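PDB 2QM1: glucokinase from Enterococcus faecalis, which probably phosphorylates glucose at the expense of ATP, as a zinc-binding member of the ROK family of sugar kinases and regulators. Local coordinates for residues D67-T75 with A315-S323; G276-F287 with N297-E305. One frame throughout, in Å; residues are numbered along the deposited sequence. Where two conformers were deposited one is given.

Interaction 1: D67-T75 with A315-S323; sequences DFVGIGMGT and AASLALQFS
Ala315, Leu318, Ala319 and Phe322 turn their side chains to a strand that meets them largely with bare backbone, because Gly70, Gly72 and Gly74 occupy alternate positions of 68-75. The approach is close at Gly72, whose CA lies 3.0 Å from Ala315 O in a CA-H...O contact with an angle of 158° at the hydrogen. With no side chain on its CA, Gly72 allows the carbonyl of Ala315 to sit directly over the strand. Ala315 CB rests against the peptide that follows, 3.4 Å from Gly72 O, and Ala319 CB lies on the backbone two residues earlier in the strand, 3.6 Å from Gly70 C. Leu318 reaches forward along the strand, its CD1 3.9 Å from Met73 O, while the side chains of Ile71 and Met73 leave from the other side. At the far end the contact passes to side chains. Val69 holds CG1 anti to its own nitrogen (chi1 166°), which lays that methyl beside the backbone of Ser323, 3.7 Å from Ser323 N. Phe322 comes closest to Val69 O with its CB, 3.6 Å away. A water donates to both Val69 O and Phe322 O, joining the two segments where no direct hydrogen bond links them. Ser323 OG bonds back to Leu320 O, which ties Ser323 onto the 3-10 segment 320-322. The contact thus packs the last helix of the chain on a central strand of one lobe of the actin-like ATPase fold to which ROK kinases belong. In that five-stranded sheet 68-75 lies between strands 7-13 and 112-116, both parallel to it; Ile71 and Met73 pack on Ile11, Leu13 and Phe112, whereas Leu318 also touches Val120 and Leu123 of helix 117-128.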
ATOM      1  N   ASP B  67      11.849  -3.385  36.366  1.00 47.29           N
ATOM      2  CA  ASP B  67      12.006  -4.461  35.379  1.00 46.99           C
ATOM      3  C   ASP B  67      11.285  -4.164  34.070  1.00 45.44           C
ATOM      4  O   ASP B  67      11.622  -4.756  33.052  1.00 46.17           O
ATOM      5  CB  ASP B  67      11.452  -5.795  35.875  1.00 47.87           C
ATOM      6  CG  ASP B  67      12.385  -6.534  36.821  1.00 50.67           C
ATOM      7  OD1 ASP B  67      13.439  -5.990  37.264  1.00 51.15           O
ATOM      8  OD2 ASP B  67      12.000  -7.685  37.152  1.00 54.65           O
ATOM      9  N   PHE B  68      10.256  -3.315  34.100  1.00 43.99           N
ATOM     10  CA  PHE B  68       9.418  -3.080  32.912  1.00 42.77           C
ATOM     11  C   PHE B  68      10.092  -2.095  31.971  1.00 41.55           C
ATOM     12  O   PHE B  68      10.390  -0.959  32.382  1.00 40.41           O
ATOM     13  CB  PHE B  68       8.009  -2.559  33.275  1.00 43.09           C
ATOM     14  CG  PHE B  68       7.136  -3.590  33.969  1.00 44.43           C
ATOM     15  CD1 PHE B  68       6.834  -3.454  35.300  1.00 42.74           C
ATOM     16  CD2 PHE B  68       6.648  -4.696  33.286  1.00 42.75           C
ATOM     17  CE1 PHE B  68       6.066  -4.399  35.944  1.00 45.36           C
ATOM     18  CE2 PHE B  68       5.862  -5.629  33.931  1.00 42.71           C
ATOM     19  CZ  PHE B  68       5.566  -5.476  35.250  1.00 43.85           C
ATOM     20  N   VAL B  69      10.353  -2.538  30.730  1.00 39.23           N
ATOM     21  CA  VAL B  69      11.040  -1.691  29.725  1.00 40.38           C
ATOM     22  C   VAL B  69      10.026  -0.695  29.153  1.00 39.67           C
ATOM     23  O   VAL B  69      10.312   0.509  28.933  1.00 40.58           O
ATOM     24  CB  VAL B  69      11.689  -2.563  28.607  1.00 40.90           C
ATOM     25  CG1 VAL B  69      12.097  -1.709  27.381  1.00 43.09           C
ATOM     26  CG2 VAL B  69      12.853  -3.386  29.173  1.00 38.90           C
ATOM     27  N   GLY B  70       8.821  -1.199  28.953  1.00 38.29           N
ATOM     28  CA  GLY B  70       7.658  -0.332  28.749  1.00 37.85           C
ATOM     29  C   GLY B  70       6.343  -1.044  28.489  1.00 35.86           C
ATOM     30  O   GLY B  70       6.237  -2.269  28.614  1.00 35.98           O
ATOM     31  N   ILE B  71       5.352  -0.274  28.057  1.00 35.92           N
ATOM     32  CA  ILE B  71       3.967  -0.795  27.803  1.00 35.36           C
ATOM     33  C   ILE B  71       3.597  -0.453  26.373  1.00 37.08           C
ATOM     34  O   ILE B  71       3.706   0.716  25.956  1.00 38.49           O
ATOM     35  CB  ILE B  71       2.926  -0.097  28.743  1.00 34.20           C
ATOM     36  CG1 ILE B  71       3.185  -0.432  30.198  1.00 36.49           C
ATOM     37  CG2 ILE B  71       1.489  -0.525  28.462  1.00 32.16           C
ATOM     38  CD1 ILE B  71       2.682   0.660  31.163  1.00 40.09           C
ATOM     39  N   GLY B  72       3.134  -1.440  25.629  1.00 36.95           N
ATOM     40  CA  GLY B  72       2.520  -1.195  24.335  1.00 37.03           C
ATOM     41  C   GLY B  72       1.023  -1.515  24.354  1.00 36.62           C
ATOM     42  O   GLY B  72       0.590  -2.459  24.997  1.00 34.99           O
HETATM   43  N   MSE B  73       0.235  -0.718  23.646  1.00 36.13           N
HETATM   44  CA  MSE B  73      -1.232  -0.952  23.597  1.00 38.69           C
HETATM   45  C   MSE B  73      -1.814  -0.898  22.176  1.00 37.30           C
HETATM   46  O   MSE B  73      -1.469  -0.029  21.423  1.00 37.26           O
HETATM   47  CB  MSE B  73      -1.956   0.063  24.516  1.00 36.67           C
HETATM   48  CG  MSE B  73      -3.495  -0.091  24.543  1.00 39.10           C
HETATM   49 SE   MSE B  73      -4.171   1.184  25.841  0.70 46.27          SE
HETATM   50  CE  MSE B  73      -5.776   1.730  24.881  1.00 47.45           C
ATOM     51  N   GLY B  74      -2.683  -1.841  21.829  1.00 37.41           N
ATOM     52  CA  GLY B  74      -3.501  -1.748  20.664  1.00 36.75           C
ATOM     53  C   GLY B  74      -4.918  -1.305  21.033  1.00 38.99           C
ATOM     54  O   GLY B  74      -5.450  -1.725  22.047  1.00 38.54           O
ATOM     55  N   THR B  75      -5.503  -0.434  20.212  1.00 39.14           N
ATOM     56  CA  THR B  75      -6.810   0.148  20.482  1.00 40.60           C
ATOM     57  C   THR B  75      -7.612   0.215  19.186  1.00 40.88           C
ATOM     58  O   THR B  75      -7.044   0.446  18.108  1.00 39.70           O
ATOM     59  CB  THR B  75      -6.696   1.590  21.036  1.00 38.81           C
ATOM     60  OG1 THR B  75      -8.017   2.163  21.202  1.00 41.00           O
ATOM     61  CG2 THR B  75      -5.905   2.449  20.082  1.00 41.00           C
ATOM     62  N   ALA B 315       1.485  -5.629  20.545  1.00 39.57           N
ATOM     63  CA  ALA B 315       1.425  -4.441  21.403  1.00 40.09           C
ATOM     64  C   ALA B 315       2.671  -4.336  22.240  1.00 39.47           C
ATOM     65  O   ALA B 315       3.317  -3.295  22.288  1.00 38.25           O
ATOM     66  CB  ALA B 315       0.229  -4.470  22.282  1.00 39.84           C
ATOM     67  N   ALA B 316       2.992  -5.439  22.910  1.00 40.63           N
ATOM     68  CA  ALA B 316       4.229  -5.568  23.610  1.00 40.22           C
ATOM     69  C   ALA B 316       5.439  -5.110  22.788  1.00 41.48           C
ATOM     70  O   ALA B 316       6.290  -4.410  23.334  1.00 40.39           O
ATOM     71  CB  ALA B 316       4.423  -6.991  24.097  1.00 41.63           C
ATOM     72  N   SER B 317       5.536  -5.524  21.511  1.00 40.81           N
ATOM     73  CA  SER B 317       6.698  -5.146  20.662  1.00 41.65           C
ATOM     74  C   SER B 317       6.914  -3.622  20.512  1.00 40.51           C
ATOM     75  O   SER B 317       8.029  -3.169  20.352  1.00 41.12           O
ATOM     76  CB  SER B 317       6.622  -5.779  19.265  1.00 41.14           C
ATOM     77  OG  SER B 317       5.579  -5.175  18.539  1.00 41.63           O
ATOM     78  N   LEU B 318       5.852  -2.845  20.542  1.00 40.58           N
ATOM     79  CA  LEU B 318       5.996  -1.394  20.525  1.00 40.34           C
ATOM     80  C   LEU B 318       6.814  -0.931  21.725  1.00 40.84           C
ATOM     81  O   LEU B 318       7.419   0.107  21.684  1.00 41.53           O
ATOM     82  CB  LEU B 318       4.620  -0.738  20.633  1.00 40.73           C
ATOM     83  CG  LEU B 318       3.544  -0.829  19.559  1.00 41.86           C
ATOM     84  CD1 LEU B 318       2.202  -0.250  20.108  1.00 42.01           C
ATOM     85  CD2 LEU B 318       4.044  -0.057  18.337  1.00 41.25           C
ATOM     86  N   ALA B 319       6.811  -1.687  22.813  1.00 40.71           N
ATOM     87  CA  ALA B 319       7.542  -1.256  24.002  1.00 40.70           C
ATOM     88  C   ALA B 319       9.060  -1.325  23.798  1.00 41.53           C
ATOM     89  O   ALA B 319       9.820  -0.651  24.507  1.00 41.13           O
ATOM     90  CB  ALA B 319       7.136  -2.057  25.168  1.00 40.45           C
ATOM     91  N   LEU B 320       9.492  -2.123  22.813  1.00 41.34           N
ATOM     92  CA  LEU B 320      10.926  -2.294  22.576  1.00 41.80           C
ATOM     93  C   LEU B 320      11.672  -1.038  22.123  1.00 41.42           C
ATOM     94  O   LEU B 320      12.921  -0.965  22.225  1.00 40.30           O
ATOM     95  CB  LEU B 320      11.160  -3.420  21.592  1.00 41.28           C
ATOM     96  CG  LEU B 320      10.831  -4.829  22.128  1.00 45.06           C
ATOM     97  CD1 LEU B 320      10.687  -5.771  20.933  1.00 47.43           C
ATOM     98  CD2 LEU B 320      11.929  -5.337  23.053  1.00 44.93           C
ATOM     99  N   GLN B 321      10.928  -0.052  21.638  1.00 41.09           N
ATOM    100  CA  GLN B 321      11.545   1.217  21.252  1.00 41.85           C
ATOM    101  C   GLN B 321      12.162   1.931  22.427  1.00 42.76           C
ATOM    102  O   GLN B 321      13.017   2.801  22.228  1.00 43.37           O
ATOM    103  CB  GLN B 321      10.516   2.138  20.589  1.00 42.15           C
ATOM    104  CG  GLN B 321       9.300   2.335  21.424  1.00 43.26           C
ATOM    105  CD  GLN B 321       8.308   3.275  20.818  1.00 43.40           C
ATOM    106  OE1 GLN B 321       7.194   2.883  20.472  1.00 47.22           O
ATOM    107  NE2 GLN B 321       8.695   4.522  20.697  1.00 42.20           N
ATOM    108  N   PHE B 322      11.746   1.552  23.650  1.00 43.49           N
ATOM    109  CA  PHE B 322      12.274   2.146  24.890  1.00 43.91           C
ATOM    110  C   PHE B 322      13.471   1.476  25.535  1.00 44.29           C
ATOM    111  O   PHE B 322      13.904   1.944  26.565  1.00 43.59           O
ATOM    112  CB  PHE B 322      11.156   2.284  25.933  1.00 43.64           C
ATOM    113  CG  PHE B 322       9.961   3.015  25.412  1.00 42.39           C
ATOM    114  CD1 PHE B 322       8.724   2.379  25.306  1.00 40.84           C
ATOM    115  CD2 PHE B 322      10.087   4.340  24.983  1.00 41.94           C
ATOM    116  CE1 PHE B 322       7.612   3.074  24.802  1.00 40.11           C
ATOM    117  CE2 PHE B 322       8.982   5.031  24.474  1.00 41.84           C
ATOM    118  CZ  PHE B 322       7.763   4.399  24.377  1.00 38.62           C
ATOM    119  N   SER B 323      14.004   0.397  24.957  1.00 45.57           N
ATOM    120  CA  SER B 323      15.131  -0.311  25.597  1.00 47.19           C
ATOM    121  C   SER B 323      16.363   0.589  25.721  1.00 49.75           C
ATOM    122  O   SER B 323      16.601   1.444  24.862  1.00 50.05           O
ATOM    123  CB  SER B 323      15.573  -1.546  24.822  1.00 47.55           C
ATOM    124  OG  SER B 323      14.518  -2.239  24.239  1.00 44.00           O
TER
HETATM  125  O   HOH W   1      12.709   1.650  29.437  1.00 28.14           O

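Interaction 2: G276-F287 with N297-E305; sequences GEFLRSRVEKYF and NSTKIKLAE
This is the helix-on-strand packing of a beta-alpha-beta crossover, in which helix 277-289 lies between the parallel neighbours 265-269 and 300-303 in the half of the ROK fold that holds the second five-stranded sheet. The segment 277-287 runs nearly antiparallel to 300-303, their axes 8.3 Å apart at an angle of 161°. Ile301 is its centre. Its CD1 stands over the middle of the Phe287 ring, 3.7 Å from the centroid and 13° off the normal, a CH-pi contact, while CG1 lies against Glu284 CA and CG2 faces Val283 CG1 and the CG of Arg280. Thr299 lies at the far end of the ring, with Phe287 CZ 3.8 Å from Thr299 CG2. Toward the start of the helix, Leu303 sets CD1 against the backbone of Gly276 and its CG against Arg280 CB.

Arg280 adds the polar part. Its chain bends at chi3 (57°), bringing the guanidinium edge-on to the strand, where NH1 donates to Ile301 O over 2.9 Å. NH1 also forms a salt bridge with Glu284 OE2, met from above the carboxylate plane, and in a second salt bridge NE and NH2 grip the two oxygens of Glu277 side-on, completing a network along the helix. Partners at all three nitrogens, all close to its plane, fix the rotation of the guanidinium. A water bridges Glu284 OE2 and Ile301 N.

Strand 300-303 is the outermost of its sheet within this chain; Val266 and Ile268 of 265-269 also touch Ile301. Helices 225-233 and 237-261 pack on the helix through Leu279, and Thr254 of the latter touches Phe287.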
ATOM      1  N   GLY B 276      -9.034 -22.546   8.434  1.00 51.65           N
ATOM      2  CA  GLY B 276      -7.806 -23.239   8.116  1.00 50.39           C
ATOM      3  C   GLY B 276      -7.530 -23.343   6.635  1.00 49.21           C
ATOM      4  O   GLY B 276      -7.844 -22.426   5.855  1.00 48.85           O
ATOM      5  N   GLU B 277      -6.961 -24.472   6.249  1.00 48.18           N
ATOM      6  CA  GLU B 277      -6.403 -24.628   4.927  1.00 47.82           C
ATOM      7  C   GLU B 277      -7.438 -24.466   3.805  1.00 47.42           C
ATOM      8  O   GLU B 277      -7.105 -24.015   2.720  1.00 47.62           O
ATOM      9  CB  GLU B 277      -5.629 -25.955   4.826  1.00 48.88           C
ATOM     10  CG  GLU B 277      -5.061 -26.324   3.404  1.00 49.36           C
ATOM     11  CD  GLU B 277      -4.074 -25.279   2.819  1.00 51.54           C
ATOM     12  OE1 GLU B 277      -3.516 -24.443   3.582  1.00 51.10           O
ATOM     13  OE2 GLU B 277      -3.846 -25.297   1.580  1.00 51.80           O
ATOM     14  N   PHE B 278      -8.683 -24.822   4.079  1.00 46.65           N
ATOM     15  CA  PHE B 278      -9.730 -24.794   3.068  1.00 46.52           C
ATOM     16  C   PHE B 278     -10.023 -23.349   2.648  1.00 45.66           C
ATOM     17  O   PHE B 278     -10.213 -23.063   1.472  1.00 45.01           O
ATOM     18  CB  PHE B 278     -10.979 -25.479   3.621  1.00 47.75           C
ATOM     19  CG  PHE B 278     -12.077 -25.638   2.623  1.00 48.41           C
ATOM     20  CD1 PHE B 278     -13.052 -24.644   2.483  1.00 48.49           C
ATOM     21  CD2 PHE B 278     -12.148 -26.779   1.833  1.00 48.18           C
ATOM     22  CE1 PHE B 278     -14.073 -24.781   1.562  1.00 49.09           C
ATOM     23  CE2 PHE B 278     -13.167 -26.936   0.900  1.00 50.37           C
ATOM     24  CZ  PHE B 278     -14.132 -25.938   0.759  1.00 48.90           C
ATOM     25  N   LEU B 279     -10.049 -22.447   3.633  1.00 44.67           N
ATOM     26  CA  LEU B 279     -10.097 -21.008   3.380  1.00 43.88           C
ATOM     27  C   LEU B 279      -8.820 -20.442   2.743  1.00 42.27           C
ATOM     28  O   LEU B 279      -8.918 -19.707   1.791  1.00 42.54           O
ATOM     29  CB  LEU B 279     -10.421 -20.226   4.656  1.00 44.13           C
ATOM     30  CG  LEU B 279     -10.119 -18.723   4.585  1.00 45.34           C
ATOM     31  CD1 LEU B 279     -11.131 -18.008   3.702  1.00 48.61           C
ATOM     32  CD2 LEU B 279     -10.126 -18.120   5.979  1.00 47.42           C
ATOM     33  N   ARG B 280      -7.635 -20.785   3.253  1.00 41.76           N
ATOM     34  CA  ARG B 280      -6.372 -20.251   2.688  1.00 41.02           C
ATOM     35  C   ARG B 280      -6.256 -20.589   1.209  1.00 40.27           C
ATOM     36  O   ARG B 280      -5.944 -19.743   0.392  1.00 39.70           O
ATOM     37  CB  ARG B 280      -5.146 -20.789   3.431  1.00 42.12           C
ATOM     38  CG  ARG B 280      -3.860 -19.969   3.226  1.00 39.41           C
ATOM     39  CD  ARG B 280      -2.699 -20.848   3.419  1.00 42.18           C
ATOM     40  NE  ARG B 280      -2.813 -21.966   2.498  1.00 44.22           N
ATOM     41  CZ  ARG B 280      -2.394 -21.935   1.236  1.00 44.22           C
ATOM     42  NH1 ARG B 280      -1.753 -20.851   0.742  1.00 33.83           N
ATOM     43  NH2 ARG B 280      -2.596 -23.016   0.495  1.00 41.58           N
ATOM     44  N   SER B 281      -6.648 -21.808   0.876  0.50 38.81           N
ATOM     45  CA  SER B 281      -6.567 -22.281  -0.470  0.50 37.36           C
ATOM     46  C   SER B 281      -7.404 -21.449  -1.441  0.50 37.73           C
ATOM     47  O   SER B 281      -6.915 -21.089  -2.528  0.50 36.89           O
ATOM     48  CB  SER B 281      -6.976 -23.752  -0.526  0.50 36.63           C
ATOM     49  OG  SER B 281      -6.096 -24.400  -1.413  0.50 34.67           O
ATOM     50  N   ARG B 282      -8.644 -21.133  -1.046  0.60 37.37           N
ATOM     51  CA  ARG B 282      -9.580 -20.504  -1.942  0.60 37.30           C
ATOM     52  C   ARG B 282      -9.204 -19.047  -2.069  0.60 36.74           C
ATOM     53  O   ARG B 282      -9.346 -18.449  -3.134  0.60 36.30           O
ATOM     54  CB  ARG B 282     -11.017 -20.792  -1.489  0.60 37.42           C
ATOM     55  CG  ARG B 282     -11.475 -22.169  -2.021  0.60 40.38           C
ATOM     56  CD  ARG B 282     -12.233 -23.048  -1.056  0.60 43.97           C
ATOM     57  NE  ARG B 282     -11.585 -24.371  -0.956  0.60 48.60           N
ATOM     58  CZ  ARG B 282     -11.832 -25.412  -1.747  0.60 50.41           C
ATOM     59  NH1 ARG B 282     -11.179 -26.564  -1.582  0.60 50.71           N
ATOM     60  NH2 ARG B 282     -12.732 -25.310  -2.714  0.60 55.45           N
ATOM     61  N   VAL B 283      -8.653 -18.488  -1.000  1.00 36.62           N
ATOM     62  CA  VAL B 283      -8.157 -17.133  -1.095  1.00 35.51           C
ATOM     63  C   VAL B 283      -6.993 -17.100  -2.086  1.00 36.52           C
ATOM     64  O   VAL B 283      -6.993 -16.278  -3.054  1.00 37.14           O
ATOM     65  CB  VAL B 283      -7.858 -16.473   0.255  1.00 34.00           C
ATOM     66  CG1 VAL B 283      -7.321 -15.063  -0.017  1.00 33.90           C
ATOM     67  CG2 VAL B 283      -9.159 -16.389   1.042  1.00 33.34           C
ATOM     68  N   GLU B 284      -6.022 -17.997  -1.855  1.00 35.99           N
ATOM     69  CA  GLU B 284      -4.812 -18.086  -2.691  1.00 36.65           C
ATOM     70  C   GLU B 284      -5.189 -18.281  -4.170  1.00 36.73           C
ATOM     71  O   GLU B 284      -4.619 -17.636  -5.064  1.00 36.67           O
ATOM     72  CB  GLU B 284      -3.906 -19.236  -2.216  1.00 37.17           C
ATOM     73  CG  GLU B 284      -2.664 -19.387  -3.062  1.00 38.87           C
ATOM     74  CD  GLU B 284      -1.953 -20.685  -2.825  1.00 42.31           C
ATOM     75  OE1 GLU B 284      -2.275 -21.673  -3.559  1.00 41.70           O
ATOM     76  OE2 GLU B 284      -1.054 -20.694  -1.941  1.00 40.54           O
ATOM     77  N   LYS B 285      -6.177 -19.119  -4.414  1.00 36.22           N
ATOM     78  CA  LYS B 285      -6.630 -19.384  -5.783  1.00 37.19           C
ATOM     79  C   LYS B 285      -7.106 -18.118  -6.564  1.00 37.12           C
ATOM     80  O   LYS B 285      -6.757 -17.915  -7.722  1.00 37.82           O
ATOM     81  CB  LYS B 285      -7.718 -20.441  -5.774  1.00 37.61           C
ATOM     82  CG  LYS B 285      -8.382 -20.545  -7.151  1.00 39.92           C
ATOM     83  CD  LYS B 285      -9.725 -21.259  -7.222  1.00 46.91           C
ATOM     84  CE  LYS B 285     -10.048 -21.382  -8.712  1.00 50.07           C
ATOM     85  NZ  LYS B 285     -11.205 -22.251  -9.101  1.00 62.41           N
ATOM     86  N   TYR B 286      -7.897 -17.275  -5.921  1.00 37.22           N
ATOM     87  CA  TYR B 286      -8.311 -16.033  -6.540  1.00 38.61           C
ATOM     88  C   TYR B 286      -7.235 -14.938  -6.532  1.00 37.18           C
ATOM     89  O   TYR B 286      -7.133 -14.179  -7.468  1.00 36.54           O
ATOM     90  CB  TYR B 286      -9.638 -15.547  -5.940  1.00 40.00           C
ATOM     91  CG  TYR B 286     -10.837 -16.395  -6.364  1.00 40.99           C
ATOM     92  CD1 TYR B 286     -11.321 -16.311  -7.651  1.00 46.10           C
ATOM     93  CD2 TYR B 286     -11.473 -17.260  -5.472  1.00 41.47           C
ATOM     94  CE1 TYR B 286     -12.413 -17.057  -8.077  1.00 46.56           C
ATOM     95  CE2 TYR B 286     -12.585 -18.029  -5.883  1.00 44.23           C
ATOM     96  CZ  TYR B 286     -13.042 -17.902  -7.199  1.00 46.60           C
ATOM     97  OH  TYR B 286     -14.115 -18.630  -7.692  1.00 47.54           O
ATOM     98  N   PHE B 287      -6.480 -14.837  -5.445  1.00 37.49           N
ATOM     99  CA  PHE B 287      -5.256 -14.030  -5.421  1.00 37.17           C
ATOM    100  C   PHE B 287      -4.382 -14.286  -6.674  1.00 37.63           C
ATOM    101  O   PHE B 287      -3.887 -13.365  -7.274  1.00 36.98           O
ATOM    102  CB  PHE B 287      -4.423 -14.377  -4.183  1.00 36.71           C
ATOM    103  CG  PHE B 287      -3.134 -13.611  -4.104  1.00 38.42           C
ATOM    104  CD1 PHE B 287      -3.114 -12.311  -3.567  1.00 37.70           C
ATOM    105  CD2 PHE B 287      -1.945 -14.182  -4.536  1.00 39.41           C
ATOM    106  CE1 PHE B 287      -1.912 -11.584  -3.458  1.00 38.63           C
ATOM    107  CE2 PHE B 287      -0.724 -13.443  -4.452  1.00 38.52           C
ATOM    108  CZ  PHE B 287      -0.726 -12.154  -3.925  1.00 36.70           C
ATOM    109  N   ASN B 297       4.425 -15.121  -8.247  1.00 38.40           N
ATOM    110  CA  ASN B 297       5.500 -16.067  -8.045  1.00 37.54           C
ATOM    111  C   ASN B 297       6.301 -15.657  -6.844  1.00 38.71           C
ATOM    112  O   ASN B 297       7.361 -16.241  -6.572  1.00 38.74           O
ATOM    113  CB  ASN B 297       6.388 -16.099  -9.273  1.00 36.80           C
ATOM    114  CG  ASN B 297       5.653 -16.619 -10.535  1.00 38.82           C
ATOM    115  OD1 ASN B 297       5.866 -16.143 -11.639  1.00 43.37           O
ATOM    116  ND2 ASN B 297       4.799 -17.570 -10.348  1.00 31.24           N
ATOM    117  N   SER B 298       5.836 -14.637  -6.127  1.00 37.76           N
ATOM    118  CA  SER B 298       6.598 -14.201  -4.951  1.00 37.67           C
ATOM    119  C   SER B 298       5.770 -14.028  -3.645  1.00 38.22           C
ATOM    120  O   SER B 298       6.118 -14.620  -2.631  1.00 38.08           O
ATOM    121  CB  SER B 298       7.437 -12.957  -5.279  1.00 37.81           C
ATOM    122  OG  SER B 298       6.638 -11.876  -5.755  1.00 36.22           O
ATOM    123  N   THR B 299       4.663 -13.274  -3.696  1.00 38.63           N
ATOM    124  CA  THR B 299       3.826 -13.027  -2.512  1.00 38.65           C
ATOM    125  C   THR B 299       3.028 -14.273  -2.109  1.00 38.71           C
ATOM    126  O   THR B 299       2.398 -14.923  -2.953  1.00 36.68           O
ATOM    127  CB  THR B 299       2.916 -11.791  -2.672  1.00 40.60           C
ATOM    128  OG1 THR B 299       3.724 -10.583  -2.864  1.00 39.79           O
ATOM    129  CG2 THR B 299       2.021 -11.624  -1.400  1.00 40.05           C
ATOM    130  N   LYS B 300       3.142 -14.653  -0.824  1.00 38.43           N
ATOM    131  CA  LYS B 300       2.500 -15.900  -0.364  1.00 40.65           C
ATOM    132  C   LYS B 300       1.264 -15.632   0.474  1.00 39.99           C
ATOM    133  O   LYS B 300       1.252 -14.676   1.265  1.00 40.61           O
ATOM    134  CB  LYS B 300       3.491 -16.752   0.427  1.00 40.51           C
ATOM    135  CG  LYS B 300       4.709 -17.172  -0.440  1.00 42.28           C
ATOM    136  CD  LYS B 300       5.766 -17.908   0.376  1.00 45.12           C
ATOM    137  CE  LYS B 300       6.738 -16.925   1.037  1.00 50.71           C
ATOM    138  NZ  LYS B 300       8.105 -17.523   0.908  1.00 54.77           N
ATOM    139  N   ILE B 301       0.234 -16.459   0.292  1.00 38.74           N
ATOM    140  CA  ILE B 301      -0.998 -16.352   1.114  1.00 38.80           C
ATOM    141  C   ILE B 301      -0.895 -17.323   2.325  1.00 39.11           C
ATOM    142  O   ILE B 301      -0.842 -18.539   2.160  1.00 37.69           O
ATOM    143  CB  ILE B 301      -2.295 -16.589   0.295  1.00 38.38           C
ATOM    144  CG1 ILE B 301      -2.440 -15.583  -0.878  1.00 35.29           C
ATOM    145  CG2 ILE B 301      -3.541 -16.511   1.196  1.00 39.28           C
ATOM    146  CD1 ILE B 301      -2.123 -14.021  -0.488  1.00 30.20           C
ATOM    147  N   LYS B 302      -0.858 -16.753   3.527  1.00 39.98           N
ATOM    148  CA  LYS B 302      -0.613 -17.505   4.761  1.00 40.80           C
ATOM    149  C   LYS B 302      -1.785 -17.380   5.748  1.00 40.78           C
ATOM    150  O   LYS B 302      -2.594 -16.442   5.640  1.00 40.55           O
ATOM    151  CB  LYS B 302       0.698 -17.020   5.415  1.00 41.73           C
ATOM    152  CG  LYS B 302       1.935 -17.115   4.511  1.00 44.38           C
ATOM    153  CD  LYS B 302       3.181 -17.028   5.392  1.00 51.21           C
ATOM    154  CE  LYS B 302       4.460 -17.213   4.554  1.00 57.51           C
ATOM    155  NZ  LYS B 302       5.702 -16.859   5.357  1.00 58.76           N
ATOM    156  N   LEU B 303      -1.893 -18.353   6.673  1.00 41.14           N
ATOM    157  CA  LEU B 303      -2.775 -18.264   7.836  1.00 40.24           C
ATOM    158  C   LEU B 303      -2.027 -17.707   9.053  1.00 41.35           C
ATOM    159  O   LEU B 303      -0.807 -17.906   9.185  1.00 40.78           O
ATOM    160  CB  LEU B 303      -3.299 -19.625   8.192  1.00 41.40           C
ATOM    161  CG  LEU B 303      -4.281 -20.308   7.264  1.00 39.76           C
ATOM    162  CD1 LEU B 303      -4.314 -21.778   7.689  1.00 42.73           C
ATOM    163  CD2 LEU B 303      -5.658 -19.648   7.369  1.00 43.38           C
ATOM    164  N   ALA B 304      -2.728 -16.987   9.928  1.00 40.40           N
ATOM    165  CA  ALA B 304      -2.079 -16.450  11.151  1.00 41.20           C
ATOM    166  C   ALA B 304      -1.668 -17.638  12.016  1.00 42.90           C
ATOM    167  O   ALA B 304      -2.398 -18.641  12.049  1.00 40.98           O
ATOM    168  CB  ALA B 304      -3.052 -15.614  11.923  1.00 40.67           C
ATOM    169  N   GLU B 305      -0.544 -17.534  12.733  1.00 43.51           N
ATOM    170  CA  GLU B 305      -0.159 -18.640  13.634  1.00 44.96           C
ATOM    171  C   GLU B 305      -0.461 -18.420  15.132  1.00 44.35           C
ATOM    172  O   GLU B 305      -0.539 -19.376  15.883  1.00 44.31           O
ATOM    173  CB  GLU B 305       1.302 -19.059  13.390  1.00 45.05           C
ATOM    174  CG  GLU B 305       1.564 -19.568  11.940  1.00 46.36           C
ATOM    175  CD  GLU B 305       3.035 -19.542  11.496  1.00 49.78           C
ATOM    176  OE1 GLU B 305       3.921 -19.321  12.349  1.00 50.42           O
ATOM    177  OE2 GLU B 305       3.309 -19.777  10.271  1.00 54.76           O
TER
HETATM  178  O   HOH W   2       0.620 -18.552  -1.343  1.00 24.00           O

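The two contacts lie in different lobes, each built on its own five-stranded mixed sheet, with centres 31 Å apart and nearest atoms about 14 Å apart, and they share no element. Each lays a helical segment on one strand, but 68-75 is an inner strand and 300-303 the outermost of its sheet within this chain. Interaction 1 is the more buried, and its glycines and alanines bring backbones together with a water as its polar link. Interaction 2 is only partly buried, with an apolar core around Ile301 and a charged network on one flank. Helix 310-318 follows strand 300-303 directly in sequence, so the chain passes from interaction 2 to the C-terminal side of interaction 1.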